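Acetone carboxylase alpha subunit (Xanthobacter autotrophicus Py2, PDB 5M45) is the alpha subunit of a multisubunit carboxylase and belongs to the hydantoinase B/oxoprolinase family. Local coordinates at residues E85-A97 / T104-G116. Sequence-based numbering, arbitrary orientation.
Sequences EQEGELCFTLYNA and TSTGIIIHVGTMG. With AE4 (3,6,9,12,15-pentaoxaheptadecan-1-ol), chain P.
T93 and T104 form a non-hydrogen-bonded antiparallel pair, their CA atoms 4.4 Å apart and their side chains side by side on one face. Next to it, S105 bonds F92 at both its N and its O, once through its backbone and once through its hydroxyl. S105 N gives to F92 O (3.0 Å, 167° at the hydrogen). F92 N gives to S105 OG (3.1 Å) rather than to a carbonyl. A chi1 of 71° sets that OG between its own N and carbonyl carbon, and its proton goes to T106 O. The threonine hydroxyls form a short chain of hydrogen bonds: T93 OG1 donates to T104 OG1 (3.0 Å), which donates to S105 O in its carbonyl plane, on a lone pair.

Y95 reaches the helix with its hydroxyl: Y95 OH donates to V112 O (2.8 Å), which lies at the ring edge. M115 CB lies 3.3 Å from Y95 OH, its side chain crossing Y95 at about a right angle.

Apolar packing adds C91 SG against I109 CG2 (3.9 Å). Separately, V112 CG2 comes 3.6 Å from T93 OG1, these side chains also crossing at about a right angle.

The arrangement is a beta hairpin, 90-95 and 101-104, the latter outermost of the antiparallel sheet within this chain. Its second strand continues through 105-110 into the helix that supplies G113 and G116 to the AE4 pocket; the helix's first turns, 111-116, cross strand 90-95 at 56°.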
loop_
_atom_site.group_PDB
_atom_site.type_symbol
_atom_site.label_atom_id
_atom_site.label_comp_id
_atom_site.label_asym_id
_atom_site.label_seq_id
_atom_site.Cartn_x
_atom_site.Cartn_y
_atom_site.Cartn_z
ATOM N N GLU A 85 -8.973 3.289 23.866
ATOM C CA GLU A 85 -8.843 3.320 25.328
ATOM C C GLU A 85 -10.048 3.926 26.097
ATOM O O GLU A 85 -10.434 3.404 27.161
ATOM C CB GLU A 85 -7.553 4.045 25.708
ATOM C CG GLU A 85 -7.173 3.865 27.172
ATOM C CD GLU A 85 -7.894 4.787 28.168
ATOM O OE1 GLU A 85 -8.005 4.326 29.342
ATOM O OE2 GLU A 85 -8.338 5.917 27.814
ATOM N N GLN A 86 -10.618 5.011 25.579
ATOM C CA GLN A 86 -11.754 5.672 26.243
ATOM C C GLN A 86 -13.091 5.320 25.554
ATOM O O GLN A 86 -14.014 4.849 26.208
ATOM C CB GLN A 86 -11.572 7.192 26.311
ATOM C CG GLN A 86 -12.735 7.856 27.052
ATOM C CD GLN A 86 -12.525 9.316 27.434
ATOM O OE1 GLN A 86 -12.278 10.193 26.614
ATOM N NE2 GLN A 86 -12.668 9.588 28.719
ATOM N N GLU A 87 -13.203 5.571 24.253
ATOM C CA GLU A 87 -14.450 5.268 23.526
ATOM C C GLU A 87 -14.814 3.772 23.404
ATOM O O GLU A 87 -15.974 3.455 23.178
ATOM C CB GLU A 87 -14.429 5.841 22.116
ATOM C CG GLU A 87 -15.073 7.200 21.947
ATOM C CD GLU A 87 -14.362 8.209 22.738
ATOM O OE1 GLU A 87 -14.951 8.559 23.803
ATOM O OE2 GLU A 87 -13.201 8.561 22.306
ATOM N N GLY A 88 -13.832 2.872 23.498
ATOM C CA GLY A 88 -14.111 1.449 23.430
ATOM C C GLY A 88 -14.480 0.931 22.037
ATOM O O GLY A 88 -15.269 -0.033 21.922
ATOM N N GLU A 89 -13.891 1.520 20.995
ATOM C CA GLU A 89 -14.127 1.049 19.602
ATOM C C GLU A 89 -13.226 -0.154 19.285
ATOM O O GLU A 89 -12.251 -0.059 18.525
ATOM C CB GLU A 89 -14.005 2.186 18.573
ATOM C CG GLU A 89 -14.696 3.514 18.935
ATOM C CD GLU A 89 -16.148 3.427 19.365
ATOM O OE1 GLU A 89 -16.680 4.452 19.842
ATOM O OE2 GLU A 89 -16.807 2.344 19.215
ATOM N N LEU A 90 -13.533 -1.267 19.961
ATOM C CA LEU A 90 -12.864 -2.564 19.803
ATOM C C LEU A 90 -13.871 -3.670 20.113
ATOM O O LEU A 90 -14.936 -3.401 20.672
ATOM C CB LEU A 90 -11.589 -2.694 20.679
ATOM C CG LEU A 90 -11.714 -2.985 22.175
ATOM C CD1 LEU A 90 -10.363 -3.392 22.765
ATOM C CD2 LEU A 90 -12.317 -1.817 22.944
ATOM N N CYS A 91 -13.525 -4.894 19.732
ATOM C CA CYS A 91 -14.428 -6.072 19.914
ATOM C C CYS A 91 -13.599 -7.356 19.894
ATOM O O CYS A 91 -12.649 -7.460 19.111
ATOM C CB CYS A 91 -15.470 -6.088 18.811
ATOM S SG CYS A 91 -16.653 -7.453 18.789
ATOM N N PHE A 92 -13.963 -8.321 20.744
ATOM C CA PHE A 92 -13.391 -9.676 20.735
ATOM C C PHE A 92 -14.491 -10.735 20.616
ATOM O O PHE A 92 -15.541 -10.636 21.288
ATOM C CB PHE A 92 -12.568 -9.946 21.998
ATOM C CG PHE A 92 -11.317 -9.102 22.085
ATOM C CD1 PHE A 92 -10.165 -9.464 21.381
ATOM C CD2 PHE A 92 -11.296 -7.930 22.824
ATOM C CE1 PHE A 92 -9.022 -8.678 21.435
ATOM C CE2 PHE A 92 -10.146 -7.151 22.897
ATOM C CZ PHE A 92 -9.015 -7.516 22.198
ATOM N N THR A 93 -14.254 -11.714 19.757
ATOM C CA THR A 93 -15.253 -12.674 19.371
ATOM C C THR A 93 -14.660 -14.120 19.343
ATOM O O THR A 93 -13.511 -14.344 18.872
ATOM C CB THR A 93 -15.875 -12.282 18.017
ATOM O OG1 THR A 93 -16.376 -10.926 18.074
ATOM C CG2 THR A 93 -17.024 -13.241 17.657
ATOM N N LEU A 94 -15.449 -15.086 19.845
ATOM C CA LEU A 94 -15.053 -16.510 19.890
ATOM C C LEU A 94 -15.784 -17.282 18.771
ATOM O O LEU A 94 -17.009 -17.145 18.645
ATOM C CB LEU A 94 -15.354 -17.103 21.269
ATOM C CG LEU A 94 -15.115 -18.610 21.484
ATOM C CD1 LEU A 94 -13.660 -19.011 21.242
ATOM C CD2 LEU A 94 -15.557 -18.975 22.895
ATOM N N TYR A 95 -15.041 -18.033 17.949
ATOM C CA TYR A 95 -15.587 -18.787 16.805
ATOM C C TYR A 95 -15.392 -20.306 16.948
ATOM O O TYR A 95 -14.419 -20.764 17.565
ATOM C CB TYR A 95 -14.920 -18.332 15.472
ATOM C CG TYR A 95 -15.136 -16.869 15.164
ATOM C CD1 TYR A 95 -14.276 -15.899 15.676
ATOM C CD2 TYR A 95 -16.198 -16.446 14.356
ATOM C CE1 TYR A 95 -14.472 -14.540 15.402
ATOM C CE2 TYR A 95 -16.398 -15.093 14.100
ATOM C CZ TYR A 95 -15.508 -14.145 14.625
ATOM O OH TYR A 95 -15.708 -12.783 14.421
ATOM N N ASN A 96 -16.318 -21.082 16.377
ATOM C CA ASN A 96 -16.120 -22.524 16.180
ATOM C C ASN A 96 -15.177 -22.778 14.963
ATOM O O ASN A 96 -14.778 -21.846 14.290
ATOM C CB ASN A 96 -17.478 -23.270 16.115
ATOM C CG ASN A 96 -18.277 -23.006 14.849
ATOM O OD1 ASN A 96 -17.741 -22.688 13.780
ATOM N ND2 ASN A 96 -19.606 -23.183 14.964
ATOM N N ALA A 97 -14.790 -24.033 14.730
ATOM C CA ALA A 97 -13.820 -24.385 13.689
ATOM C C ALA A 97 -14.228 -23.949 12.291
ATOM O O ALA A 97 -13.362 -23.640 11.457
ATOM C CB ALA A 97 -13.519 -25.864 13.713
ATOM N N THR A 104 -19.685 -13.075 21.883
ATOM C CA THR A 104 -18.905 -11.859 21.616
ATOM C C THR A 104 -18.986 -10.862 22.764
ATOM O O THR A 104 -19.970 -10.822 23.480
ATOM C CB THR A 104 -19.374 -11.209 20.269
ATOM O OG1 THR A 104 -18.553 -10.111 19.907
ATOM C CG2 THR A 104 -20.804 -10.761 20.348
ATOM N N SER A 105 -17.954 -10.031 22.915
ATOM C CA SER A 105 -18.091 -8.775 23.696
ATOM C C SER A 105 -19.075 -7.836 22.973
ATOM O O SER A 105 -19.416 -8.090 21.827
ATOM C CB SER A 105 -16.725 -8.057 23.841
ATOM O OG SER A 105 -16.289 -7.482 22.611
ATOM N N THR A 106 -19.469 -6.740 23.622
ATOM C CA THR A 106 -20.141 -5.632 22.953
ATOM C C THR A 106 -19.070 -4.758 22.266
ATOM O O THR A 106 -17.943 -5.207 22.092
ATOM C CB THR A 106 -21.105 -4.848 23.902
ATOM O OG1 THR A 106 -20.362 -4.208 24.950
ATOM C CG2 THR A 106 -22.113 -5.773 24.548
ATOM N N GLY A 107 -19.416 -3.527 21.874
ATOM C CA GLY A 107 -18.506 -2.641 21.139
ATOM C C GLY A 107 -18.820 -2.674 19.634
ATOM O O GLY A 107 -19.987 -2.662 19.255
ATOM N N ILE A 108 -17.781 -2.732 18.780
ATOM C CA ILE A 108 -17.973 -2.644 17.320
ATOM C C ILE A 108 -18.272 -4.008 16.710
ATOM O O ILE A 108 -17.425 -4.605 15.958
ATOM C CB ILE A 108 -16.840 -1.869 16.584
ATOM C CG1 ILE A 108 -15.420 -2.336 16.984
ATOM C CG2 ILE A 108 -17.001 -0.360 16.873
ATOM C CD1 ILE A 108 -14.325 -1.804 16.076
ATOM N N ILE A 109 -19.482 -4.491 16.978
ATOM C CA ILE A 109 -19.812 -5.894 16.745
ATOM C C ILE A 109 -20.183 -6.218 15.309
ATOM O O ILE A 109 -20.441 -7.373 15.017
ATOM C CB ILE A 109 -20.883 -6.453 17.734
ATOM C CG1 ILE A 109 -22.250 -5.791 17.540
ATOM C CG2 ILE A 109 -20.386 -6.352 19.172
ATOM C CD1 ILE A 109 -23.333 -6.412 18.402
ATOM N N ILE A 110 -20.153 -5.245 14.399
ATOM C CA ILE A 110 -20.203 -5.553 12.948
ATOM C C ILE A 110 -19.090 -6.529 12.576
ATOM O O ILE A 110 -19.223 -7.314 11.633
ATOM C CB ILE A 110 -20.174 -4.261 12.058
ATOM C CG1 ILE A 110 -20.690 -4.557 10.640
ATOM C CG2 ILE A 110 -18.773 -3.641 12.017
ATOM C CD1 ILE A 110 -21.023 -3.309 9.850
ATOM N N HIS A 111 -17.994 -6.517 13.337
ATOM C CA HIS A 111 -16.847 -7.380 13.052
ATOM C C HIS A 111 -16.998 -8.824 13.500
ATOM O O HIS A 111 -16.161 -9.670 13.150
ATOM C CB HIS A 111 -15.554 -6.724 13.561
ATOM C CG HIS A 111 -15.288 -5.411 12.903
ATOM N ND1 HIS A 111 -14.832 -5.311 11.607
ATOM C CD2 HIS A 111 -15.494 -4.142 13.323
ATOM C CE1 HIS A 111 -14.746 -4.039 11.272
ATOM N NE2 HIS A 111 -15.137 -3.308 12.302
ATOM N N VAL A 112 -18.078 -9.145 14.203
ATOM C CA VAL A 112 -18.471 -10.545 14.422
ATOM C C VAL A 112 -18.572 -11.211 13.023
ATOM O O VAL A 112 -17.937 -12.248 12.773
ATOM C CB VAL A 112 -19.791 -10.678 15.226
ATOM C CG1 VAL A 112 -20.317 -12.096 15.201
ATOM C CG2 VAL A 112 -19.621 -10.195 16.663
ATOM N N GLY A 113 -19.300 -10.556 12.105
ATOM C CA GLY A 113 -19.448 -11.029 10.728
ATOM C C GLY A 113 -18.215 -10.894 9.861
ATOM O O GLY A 113 -17.869 -11.832 9.149
ATOM N N THR A 114 -17.527 -9.736 9.901
ATOM C CA THR A 114 -16.326 -9.528 9.031
ATOM C C THR A 114 -15.180 -10.499 9.365
ATOM O O THR A 114 -14.574 -11.080 8.464
ATOM C CB THR A 114 -15.786 -8.098 9.051
ATOM O OG1 THR A 114 -15.267 -7.809 10.349
ATOM C CG2 THR A 114 -16.857 -7.099 8.719
ATOM N N MET A 115 -14.901 -10.722 10.636
ATOM C CA MET A 115 -13.771 -11.615 11.048
ATOM C C MET A 115 -14.115 -13.095 10.750
ATOM O O MET A 115 -13.239 -13.870 10.326
ATOM C CB MET A 115 -13.385 -11.413 12.519
ATOM C CG MET A 115 -12.722 -10.061 12.796
ATOM S SD MET A 115 -12.128 -9.773 14.503
ATOM C CE MET A 115 -13.616 -9.828 15.459
ATOM N N GLY A 116 -15.388 -13.470 10.918
ATOM C CA GLY A 116 -15.824 -14.814 10.511
ATOM C C GLY A 116 -15.711 -15.051 9.004
ATOM O O GLY A 116 -15.292 -16.145 8.552
HETATM C C2 AE4 P . -30.999 -20.518 0.940
HETATM C C3 AE4 P . -29.630 -21.189 1.038
HETATM O O4 AE4 P . -29.343 -21.482 2.409
HETATM C C5 AE4 P . -28.340 -22.486 2.633
HETATM C C6 AE4 P . -27.623 -22.244 3.966
HETATM O O7 AE4 P . -26.270 -21.793 3.793
HETATM C C8 AE4 P . -26.191 -20.441 3.315
HETATM C C9 AE4 P . -24.735 -20.078 3.081
HETATM C C11 AE4 P . -24.347 -18.014 4.260
HETATM O O10 AE4 P . -24.224 -19.434 4.249
HETATM C C12 AE4 P . -24.869 -17.575 5.617
HETATM O O13 AE4 P . -23.792 -17.419 6.543
HETATM C C14 AE4 P . -24.110 -16.497 7.578
HETATM C C15 AE4 P . -23.020 -16.517 8.643
HETATM O O16 AE4 P . -21.864 -15.866 8.116
HETATM C C17 AE4 P . -21.717 -14.508 8.515
HETATM C C18 AE4 P . -20.355 -14.031 8.026
HETATM O O19 AE4 P . -19.317 -14.877 8.571
#